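Local coordinates for protein oligogalacturonate lyase (Yersinia enterocolitica subsp. enterocolitica, PDB 3PE7) that cleaves short oligogalacturonates, breakdown products of pectin, by beta-elimination in the cytoplasm, on a seven-bladed beta-propeller that binds manganese and calcium, at residues A[96-99]-A[103-106]; A[229-234]-A[267-272]; A[321-326]-A[330-335]. One frame throughout, in Å; residues are numbered along the deposited sequence.

Contact 1 of 3, residues A[96-99]-A[103-106]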
loop_
_atom_site.group_PDB
_atom_site.type_symbol
_atom_site.label_atom_id
_atom_site.label_comp_id
_atom_site.label_asym_id
_atom_site.label_seq_id
_atom_site.Cartn_x
_atom_site.Cartn_y
_atom_site.Cartn_z
ATOM N N PHE A 96 -1.595 8.923 10.957
ATOM C CA PHE A 96 -0.627 9.752 10.215
ATOM C C PHE A 96 -1.032 9.802 8.748
ATOM O O PHE A 96 -1.375 8.773 8.161
ATOM C CB PHE A 96 0.786 9.188 10.321
ATOM C CG PHE A 96 1.371 9.289 11.702
ATOM C CD1 PHE A 96 1.161 8.273 12.635
ATOM C CD2 PHE A 96 2.132 10.396 12.064
ATOM C CE1 PHE A 96 1.712 8.368 13.933
ATOM C CE2 PHE A 96 2.698 10.497 13.352
ATOM C CZ PHE A 96 2.476 9.487 14.289
ATOM N N TYR A 97 -1.002 10.999 8.158
ATOM C CA TYR A 97 -1.345 11.146 6.746
ATOM C C TYR A 97 -0.761 12.451 6.218
ATOM O O TYR A 97 -0.313 13.297 6.994
ATOM C CB TYR A 97 -2.877 11.134 6.554
ATOM C CG TYR A 97 -3.543 12.444 6.923
ATOM C CD1 TYR A 97 -3.740 12.809 8.262
ATOM C CD2 TYR A 97 -3.980 13.332 5.929
ATOM C CE1 TYR A 97 -4.359 14.019 8.599
ATOM C CE2 TYR A 97 -4.595 14.548 6.272
ATOM C CZ TYR A 97 -4.776 14.881 7.599
ATOM O OH TYR A 97 -5.370 16.082 7.947
ATOM N N VAL A 98 -0.776 12.608 4.899
ATOM C CA VAL A 98 -0.266 13.825 4.260
ATOM C C VAL A 98 -1.422 14.715 3.765
ATOM O O VAL A 98 -2.340 14.262 3.056
ATOM C CB VAL A 98 0.679 13.516 3.092
ATOM C CG1 VAL A 98 1.176 14.834 2.434
ATOM C CG2 VAL A 98 1.861 12.677 3.558
ATOM N N LYS A 99 -1.353 15.983 4.154
ATOM C CA LYS A 99 -2.337 16.980 3.756
ATOM C C LYS A 99 -1.658 17.988 2.835
ATOM O O LYS A 99 -0.521 18.414 3.087
ATOM C CB LYS A 99 -2.898 17.686 4.981
ATOM C CG LYS A 99 -4.273 18.346 4.765
ATOM C CD LYS A 99 -4.537 19.439 5.796
ATOM C CE LYS A 99 -4.187 19.013 7.218
ATOM N NZ LYS A 99 -4.760 19.914 8.275
ATOM N N ASN A 103 2.355 18.487 4.055
ATOM C CA ASN A 103 2.280 18.485 5.516
ATOM C C ASN A 103 2.007 17.092 6.059
ATOM O O ASN A 103 0.900 16.572 5.874
ATOM C CB ASN A 103 1.158 19.415 5.986
ATOM C CG ASN A 103 1.413 20.870 5.625
ATOM O OD1 ASN A 103 2.536 21.350 5.721
ATOM N ND2 ASN A 103 0.367 21.572 5.189
ATOM N N LEU A 104 3.017 16.498 6.700
ATOM C CA LEU A 104 2.824 15.211 7.358
ATOM C C LEU A 104 2.131 15.474 8.693
ATOM O O LEU A 104 2.694 16.148 9.573
ATOM C CB LEU A 104 4.163 14.473 7.524
ATOM C CG LEU A 104 4.137 12.987 7.947
ATOM C CD1 LEU A 104 3.668 12.773 9.400
ATOM C CD2 LEU A 104 3.326 12.102 7.001
ATOM N N MET A 105 0.914 14.954 8.836
ATOM C CA MET A 105 0.049 15.251 9.973
ATOM C C MET A 105 -0.068 14.044 10.891
ATOM O O MET A 105 -0.007 12.906 10.424
ATOM C CB MET A 105 -1.373 15.589 9.503
ATOM C CG MET A 105 -1.480 16.650 8.415
ATOM S SD MET A 105 -0.855 18.255 8.988
ATOM C CE MET A 105 -1.968 18.574 10.339
ATOM N N ARG A 106 -0.250 14.321 12.179
ATOM C CA ARG A 106 -0.640 13.324 13.175
ATOM C C ARG A 106 -1.985 13.710 13.761
ATOM O O ARG A 106 -2.179 14.839 14.251
ATOM C CB ARG A 106 0.408 13.212 14.295
ATOM C CG ARG A 106 0.119 12.083 15.320
ATOM C CD ARG A 106 1.065 12.191 16.533
ATOM N NE ARG A 106 0.804 11.139 17.522
ATOM C CZ ARG A 106 -0.132 11.186 18.466
ATOM N NH1 ARG A 106 -0.932 12.240 18.606
ATOM N NH2 ARG A 106 -0.260 10.161 19.303
#

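Contact 2 of 3, residues A[229-234]-A[267-272]. With CA (calcium ion), chain D.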
loop_
_atom_site.group_PDB
_atom_site.type_symbol
_atom_site.label_atom_id
_atom_site.label_comp_id
_atom_site.label_asym_id
_atom_site.label_seq_id
_atom_site.Cartn_x
_atom_site.Cartn_y
_atom_site.Cartn_z
ATOM N N ARG A 229 23.165 -1.354 -1.624
ATOM C CA ARG A 229 23.350 -2.568 -2.408
ATOM C C ARG A 229 22.047 -3.011 -3.059
ATOM O O ARG A 229 20.984 -2.808 -2.512
ATOM C CB ARG A 229 23.944 -3.701 -1.554
ATOM C CG ARG A 229 23.013 -4.336 -0.501
ATOM C CD ARG A 229 23.045 -3.561 0.796
ATOM N NE ARG A 229 22.493 -4.287 1.944
ATOM C CZ ARG A 229 22.114 -3.702 3.078
ATOM N NH1 ARG A 229 21.624 -4.433 4.073
ATOM N NH2 ARG A 229 22.210 -2.382 3.219
ATOM N N LYS A 230 22.146 -3.630 -4.226
ATOM C CA LYS A 230 20.955 -4.191 -4.847
ATOM C C LYS A 230 20.547 -5.500 -4.186
ATOM O O LYS A 230 21.389 -6.286 -3.726
ATOM C CB LYS A 230 21.107 -4.341 -6.366
ATOM C CG LYS A 230 22.268 -5.131 -6.865
ATOM C CD LYS A 230 22.284 -5.157 -8.410
ATOM C CE LYS A 230 22.392 -3.781 -9.027
ATOM N NZ LYS A 230 22.715 -3.888 -10.489
ATOM N N VAL A 231 19.239 -5.721 -4.136
ATOM C CA VAL A 231 18.674 -6.965 -3.603
ATOM C C VAL A 231 19.062 -8.141 -4.501
ATOM O O VAL A 231 19.397 -9.233 -4.019
ATOM C CB VAL A 231 17.134 -6.818 -3.452
ATOM C CG1 VAL A 231 16.459 -8.181 -3.195
ATOM C CG2 VAL A 231 16.810 -5.821 -2.347
ATOM N N LYS A 232 19.048 -7.914 -5.810
ATOM C CA LYS A 232 19.514 -8.924 -6.754
ATOM C C LYS A 232 20.017 -8.272 -8.032
ATOM O O LYS A 232 19.677 -7.122 -8.323
ATOM C CB LYS A 232 18.409 -9.937 -7.075
ATOM C CG LYS A 232 17.406 -9.476 -8.131
ATOM C CD LYS A 232 16.278 -10.466 -8.307
ATOM C CE LYS A 232 16.761 -11.771 -8.938
ATOM N NZ LYS A 232 15.608 -12.744 -9.076
ATOM N N THR A 233 20.834 -9.015 -8.770
ATOM C CA THR A 233 21.126 -8.685 -10.152
ATOM C C THR A 233 20.052 -9.349 -11.014
ATOM O O THR A 233 19.854 -10.568 -10.948
ATOM C CB THR A 233 22.516 -9.173 -10.559
ATOM O OG1 THR A 233 23.487 -8.553 -9.709
ATOM C CG2 THR A 233 22.810 -8.805 -12.013
ATOM N N HIS A 234 19.349 -8.535 -11.799
ATOM C CA HIS A 234 18.344 -9.039 -12.734
ATOM C C HIS A 234 19.002 -9.959 -13.754
ATOM O O HIS A 234 20.055 -9.628 -14.324
ATOM C CB HIS A 234 17.683 -7.891 -13.503
ATOM C CG HIS A 234 16.758 -7.036 -12.687
ATOM N ND1 HIS A 234 15.566 -6.550 -13.183
ATOM C CD2 HIS A 234 16.859 -6.564 -11.420
ATOM C CE1 HIS A 234 14.973 -5.814 -12.258
ATOM N NE2 HIS A 234 15.737 -5.806 -11.179
ATOM N N TYR A 267 8.966 -14.510 -5.403
ATOM C CA TYR A 267 10.327 -14.737 -4.917
ATOM C C TYR A 267 10.469 -14.138 -3.531
ATOM O O TYR A 267 9.721 -13.234 -3.150
ATOM C CB TYR A 267 11.338 -14.037 -5.829
ATOM C CG TYR A 267 11.831 -14.857 -7.002
ATOM C CD1 TYR A 267 13.117 -15.401 -7.010
ATOM C CD2 TYR A 267 11.007 -15.098 -8.098
ATOM C CE1 TYR A 267 13.577 -16.153 -8.100
ATOM C CE2 TYR A 267 11.465 -15.852 -9.189
ATOM C CZ TYR A 267 12.741 -16.370 -9.173
ATOM O OH TYR A 267 13.174 -17.123 -10.246
ATOM N N SER A 268 11.432 -14.651 -2.774
ATOM C CA SER A 268 11.766 -14.101 -1.472
ATOM C C SER A 268 13.251 -13.803 -1.481
ATOM O O SER A 268 14.016 -14.548 -2.108
ATOM C CB SER A 268 11.481 -15.156 -0.403
ATOM O OG SER A 268 11.295 -14.524 0.838
ATOM N N ALA A 269 13.663 -12.728 -0.809
ATOM C CA ALA A 269 15.088 -12.448 -0.616
ATOM C C ALA A 269 15.367 -12.319 0.872
ATOM O O ALA A 269 14.645 -11.612 1.560
ATOM C CB ALA A 269 15.471 -11.159 -1.306
ATOM N N ASP A 270 16.400 -13.004 1.366
ATOM C CA ASP A 270 16.818 -12.813 2.755
ATOM C C ASP A 270 17.665 -11.550 2.840
ATOM O O ASP A 270 18.622 -11.407 2.110
ATOM C CB ASP A 270 17.640 -13.991 3.253
ATOM C CG ASP A 270 17.920 -13.903 4.745
ATOM O OD1 ASP A 270 17.008 -14.241 5.525
ATOM O OD2 ASP A 270 19.017 -13.465 5.140
ATOM N N PRO A 271 17.320 -10.641 3.760
ATOM C CA PRO A 271 18.000 -9.352 3.809
ATOM C C PRO A 271 19.483 -9.443 4.197
ATOM O O PRO A 271 20.308 -8.636 3.725
ATOM C CB PRO A 271 17.178 -8.568 4.843
ATOM C CG PRO A 271 15.893 -9.220 4.856
ATOM C CD PRO A 271 16.151 -10.673 4.650
ATOM N N GLU A 272 19.843 -10.448 4.993
ATOM C CA GLU A 272 21.237 -10.588 5.445
ATOM C C GLU A 272 22.100 -11.325 4.414
ATOM O O GLU A 272 23.214 -10.917 4.065
ATOM C CB GLU A 272 21.308 -11.301 6.806
ATOM C CG GLU A 272 20.741 -10.509 7.978
ATOM C CD GLU A 272 19.214 -10.645 8.119
ATOM O OE1 GLU A 272 18.630 -9.894 8.936
ATOM O OE2 GLU A 272 18.600 -11.516 7.461
HETATM CA CA CA D . 17.905 -13.738 7.658
HETATM O O HOH W 1 22.484 -7.085 3.073
#

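Contact 3 of 3, residues A[321-326]-A[330-335]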
loop_
_atom_site.group_PDB
_atom_site.type_symbol
_atom_site.label_atom_id
_atom_site.label_comp_id
_atom_site.label_asym_id
_atom_site.label_seq_id
_atom_site.Cartn_x
_atom_site.Cartn_y
_atom_site.Cartn_z
ATOM N N PHE A 321 -10.557 -12.179 -10.318
ATOM C CA PHE A 321 -10.443 -12.958 -9.085
ATOM C C PHE A 321 -9.383 -12.469 -8.111
ATOM O O PHE A 321 -8.382 -11.865 -8.517
ATOM C CB PHE A 321 -10.190 -14.440 -9.406
ATOM C CG PHE A 321 -11.336 -15.080 -10.122
ATOM C CD1 PHE A 321 -11.271 -15.297 -11.493
ATOM C CD2 PHE A 321 -12.503 -15.429 -9.426
ATOM C CE1 PHE A 321 -12.356 -15.876 -12.186
ATOM C CE2 PHE A 321 -13.604 -16.000 -10.112
ATOM C CZ PHE A 321 -13.516 -16.229 -11.492
ATOM N N LEU A 322 -9.650 -12.734 -6.833
ATOM C CA LEU A 322 -8.659 -12.631 -5.757
ATOM C C LEU A 322 -8.115 -14.023 -5.465
ATOM O O LEU A 322 -8.893 -14.976 -5.326
ATOM C CB LEU A 322 -9.294 -12.041 -4.494
ATOM C CG LEU A 322 -9.732 -10.576 -4.652
ATOM C CD1 LEU A 322 -10.905 -10.237 -3.756
ATOM C CD2 LEU A 322 -8.580 -9.592 -4.408
ATOM N N TYR A 323 -6.788 -14.122 -5.327
ATOM C CA TYR A 323 -6.131 -15.403 -5.084
ATOM C C TYR A 323 -5.439 -15.403 -3.745
ATOM O O TYR A 323 -4.818 -14.414 -3.374
ATOM C CB TYR A 323 -5.072 -15.683 -6.151
ATOM C CG TYR A 323 -5.637 -15.775 -7.538
ATOM C CD1 TYR A 323 -6.208 -16.969 -7.997
ATOM C CD2 TYR A 323 -5.628 -14.667 -8.376
ATOM C CE1 TYR A 323 -6.758 -17.060 -9.285
ATOM C CE2 TYR A 323 -6.152 -14.742 -9.682
ATOM C CZ TYR A 323 -6.722 -15.942 -10.115
ATOM O OH TYR A 323 -7.255 -16.005 -11.380
ATOM N N VAL A 324 -5.520 -16.532 -3.033
ATOM C CA VAL A 324 -4.746 -16.676 -1.798
ATOM C C VAL A 324 -3.751 -17.797 -2.011
ATOM O O VAL A 324 -4.104 -18.868 -2.538
ATOM C CB VAL A 324 -5.625 -16.937 -0.544
ATOM C CG1 VAL A 324 -4.771 -17.437 0.643
ATOM C CG2 VAL A 324 -6.368 -15.680 -0.157
ATOM N N PHE A 325 -2.513 -17.535 -1.610
ATOM C CA PHE A 325 -1.416 -18.489 -1.761
ATOM C C PHE A 325 -1.041 -19.001 -0.392
ATOM O O PHE A 325 -0.668 -18.218 0.483
ATOM C CB PHE A 325 -0.209 -17.821 -2.439
ATOM C CG PHE A 325 -0.556 -17.127 -3.720
ATOM C CD1 PHE A 325 -0.569 -17.823 -4.925
ATOM C CD2 PHE A 325 -0.912 -15.787 -3.720
ATOM C CE1 PHE A 325 -0.913 -17.181 -6.112
ATOM C CE2 PHE A 325 -1.260 -15.135 -4.896
ATOM C CZ PHE A 325 -1.266 -15.823 -6.094
ATOM N N ASN A 326 -1.202 -20.313 -0.180
ATOM C CA ASN A 326 -0.793 -20.934 1.076
ATOM C C ASN A 326 0.659 -21.359 0.943
ATOM O O ASN A 326 0.998 -22.287 0.198
ATOM C CB ASN A 326 -1.720 -22.113 1.424
ATOM C CG ASN A 326 -1.395 -22.747 2.771
ATOM O OD1 ASN A 326 -0.234 -22.817 3.184
ATOM N ND2 ASN A 326 -2.429 -23.243 3.449
ATOM N N GLY A 330 2.112 -24.769 -0.502
ATOM C CA GLY A 330 2.339 -24.538 -1.915
ATOM C C GLY A 330 1.058 -24.537 -2.734
ATOM O O GLY A 330 1.107 -24.672 -3.956
ATOM N N THR A 331 -0.089 -24.370 -2.079
ATOM C CA THR A 331 -1.374 -24.379 -2.795
ATOM C C THR A 331 -1.899 -22.972 -3.115
ATOM O O THR A 331 -1.565 -22.000 -2.444
ATOM C CB THR A 331 -2.450 -25.147 -2.029
ATOM O OG1 THR A 331 -2.577 -24.608 -0.715
ATOM C CG2 THR A 331 -2.099 -26.647 -1.945
ATOM N N GLN A 332 -2.717 -22.894 -4.157
ATOM C CA GLN A 332 -3.291 -21.630 -4.641
ATOM C C GLN A 332 -4.809 -21.738 -4.614
ATOM O O GLN A 332 -5.370 -22.786 -4.978
ATOM C CB GLN A 332 -2.817 -21.368 -6.066
ATOM C CG GLN A 332 -3.373 -20.123 -6.728
ATOM C CD GLN A 332 -2.899 -19.984 -8.169
ATOM O OE1 GLN A 332 -1.696 -19.894 -8.433
ATOM N NE2 GLN A 332 -3.844 -19.985 -9.106
ATOM N N HIS A 333 -5.470 -20.648 -4.225
ATOM C CA HIS A 333 -6.912 -20.662 -3.962
ATOM C C HIS A 333 -7.593 -19.457 -4.571
ATOM O O HIS A 333 -7.249 -18.318 -4.265
ATOM C CB HIS A 333 -7.159 -20.701 -2.449
ATOM C CG HIS A 333 -6.471 -21.847 -1.785
ATOM N ND1 HIS A 333 -7.079 -23.071 -1.602
ATOM C CD2 HIS A 333 -5.202 -21.980 -1.333
ATOM C CE1 HIS A 333 -6.219 -23.902 -1.041
ATOM N NE2 HIS A 333 -5.068 -23.270 -0.878
ATOM N N ARG A 334 -8.545 -19.716 -5.461
ATOM C CA ARG A 334 -9.347 -18.655 -6.035
ATOM C C ARG A 334 -10.492 -18.411 -5.048
ATOM O O ARG A 334 -11.453 -19.181 -4.997
ATOM C CB ARG A 334 -9.839 -19.094 -7.411
ATOM C CG ARG A 334 -10.496 -18.021 -8.210
ATOM C CD ARG A 334 -10.616 -18.464 -9.654
ATOM N NE ARG A 334 -11.742 -19.366 -9.857
ATOM C CZ ARG A 334 -12.095 -19.854 -11.050
ATOM N NH1 ARG A 334 -11.407 -19.530 -12.151
ATOM N NH2 ARG A 334 -13.144 -20.666 -11.147
ATOM N N VAL A 335 -10.384 -17.356 -4.240
ATOM C CA VAL A 335 -11.241 -17.254 -3.063
ATOM C C VAL A 335 -12.532 -16.457 -3.274
ATOM O O VAL A 335 -13.573 -16.751 -2.668
ATOM C CB VAL A 335 -10.449 -16.767 -1.817
ATOM C CG1 VAL A 335 -9.356 -17.788 -1.457
ATOM C CG2 VAL A 335 -9.839 -15.410 -2.045
HETATM O O HOH W 2 -9.079 -18.032 -12.469
#

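Contact 1 of 3, residues A[96-99]-A[103-106]
Tyr97 and Met105 exchange two backbone hydrogen bonds: Met105 N reaches Tyr97 O at 2.8 Å, nearly straight at 170°, and Tyr97 N returns to Met105 O at 3.1 Å. Lys99 and Asn103 form the next hydrogen-bonded pair of the antiparallel strands, with Lys99 N 2.9 Å from Asn103 O and Asn103 N bound to Lys99 O. The acceptors Met105 O and Asn103 O each also take a CA-H...O contact, from Phe96 and Val98 respectively. Two side-chain polar groups are satisfied by the adjoining strand 114-119: Tyr97 OH bonds Glu114, and Asn103 OD1 bonds Gln119. Met105 lays CG over a face of the Tyr97 ring, 4.2 Å from its centroid, then bends at chi2 and chi3 to bring CE alongside the Lys99 amine. On the other sheet face the Arg106 chain runs over the Phe96 ring, CG 4.0 Å from the ring centroid, its guanidinium turned 82° to that ring. Leu104 CD1 meets the ring edge of Phe96, and Leu104 CD2 touches Val98 CG2 at 3.8 Å. Strands joined this way make a tight antiparallel beta-hairpin, the central pair of a four-stranded propeller blade.

Contact 2 of 3, residues A[229-234]-A[267-272]
The touching parts of the two segments, 229-232 and 267-271, run roughly antiparallel, at 157° to each other, but too far apart to pair as strands: the nearest CA atoms, those of Val231 and Ala269, are separated by 7.2 Å. The first segment leaves strand 229-230 for a loop at Val231, and the second leaves strand 264-269 after Ala269. The gap between them is spanned by side chains and one water. At the middle Val231 CG1 rests on Ala269 CB at 3.7 Å, a small apolar touch between buried residues. At one end Lys232 comes across the Tyr267 side chain at about a right angle. Lys232 CG sits between its backbone N and carbonyl carbon (chi1 82°), and a bend at chi3 carries NZ to 4.5 Å from the Tyr267 ring centroid, an off-centre cation-pi contact 28° from the ring normal. The same amine forms a salt bridge to Glu238 and a hydrogen bond to Tyr254, whose ring also meets that of Tyr267. At the other end a water accepts from Arg229 NH1 and donates to Pro271 O at 2.8 Å, while Arg229 NH2 is held by Asn227 O. On either side of Pro271 in sequence, Asp270 and Glu272 bind a calcium ion: Asp270 through both carboxylate oxygens, with OD1 2.4 Å from the metal, Glu272 through OE2 at 2.3 Å. The positive ion probably offsets the repulsion between these neighbouring carboxylates. The contact joins two adjacent four-stranded sheets: strand 229-230 is the outermost of its sheet, beside strand 218-222, whereas strand 264-269 lies inside the next, between strands 252-258 and 276-285.

Contact 3 of 3, residues A[321-326]-A[330-335]
Phe321 carries the Arg334 side chain on one face: CD lies over the ring centre, 3.5 Å from the centroid, and the guanidinium continues flat across the same face, planes 15° apart and centres 4.2 Å apart. CH-pi and cation-pi contacts thus act together, made possible by the bend of Arg334 at chi3 (80°). At the guanidinium edge, in plane, a water accepts from Arg334 NH1 and donates to Tyr323 OH at 2.9 Å, also lying in the plane of that ring; Asp319 holds the same hydroxyl. Gln332 OE1 lies at the edge of the Phe325 ring, with the amide plane at 80° to the ring. The His333 ring has Val324 O at its edge, and its NE2 shares a 2.8 Å hydrogen bond with Thr331 OG1, which sits against Asn326 CB. Between the backbones, Val324 and His333 exchange both bonds, N to O each way at 2.8 Å, Val335 N reaches Leu322 O, and Asn326 N reaches Thr331 O. Asn326 OD1 turns back to Lys328 and Asn329 in the hairpin turn, while ND2 holds Val386 O. Val335 CG1 packs on Val324 CG2 at 3.9 Å. The hairpin forms the outer half of a four-stranded blade: strand 321-326 is flanked by 296-301, Leu322 and Val335 pack on strand 364-369, and Tyr323, Phe325 and Gln332 touch Pro283 or Met282 of strand 276-285.

Overall arrangement
From the N terminus, contact 1 comes first, closing the short turn between strands 94-99 and 103-108 within one sheet. Contact 2 spans 32 intervening residues, a loop that includes strands 238-245 and 252-258, and ties one four-stranded sheet to the next around the propeller. Contact 3 closes another tight turn, between strands 321-326 and 331-337. The three follow in series, with neither nesting nor crossing. Contacts 1 and 3 lie on opposite sides of the chain's centre, their own centres about 35 Å apart, whereas contacts 2 and 3 come within about 10 Å at their nearest atoms. Two thus bind strands inside blades, and one joins neighbouring blades.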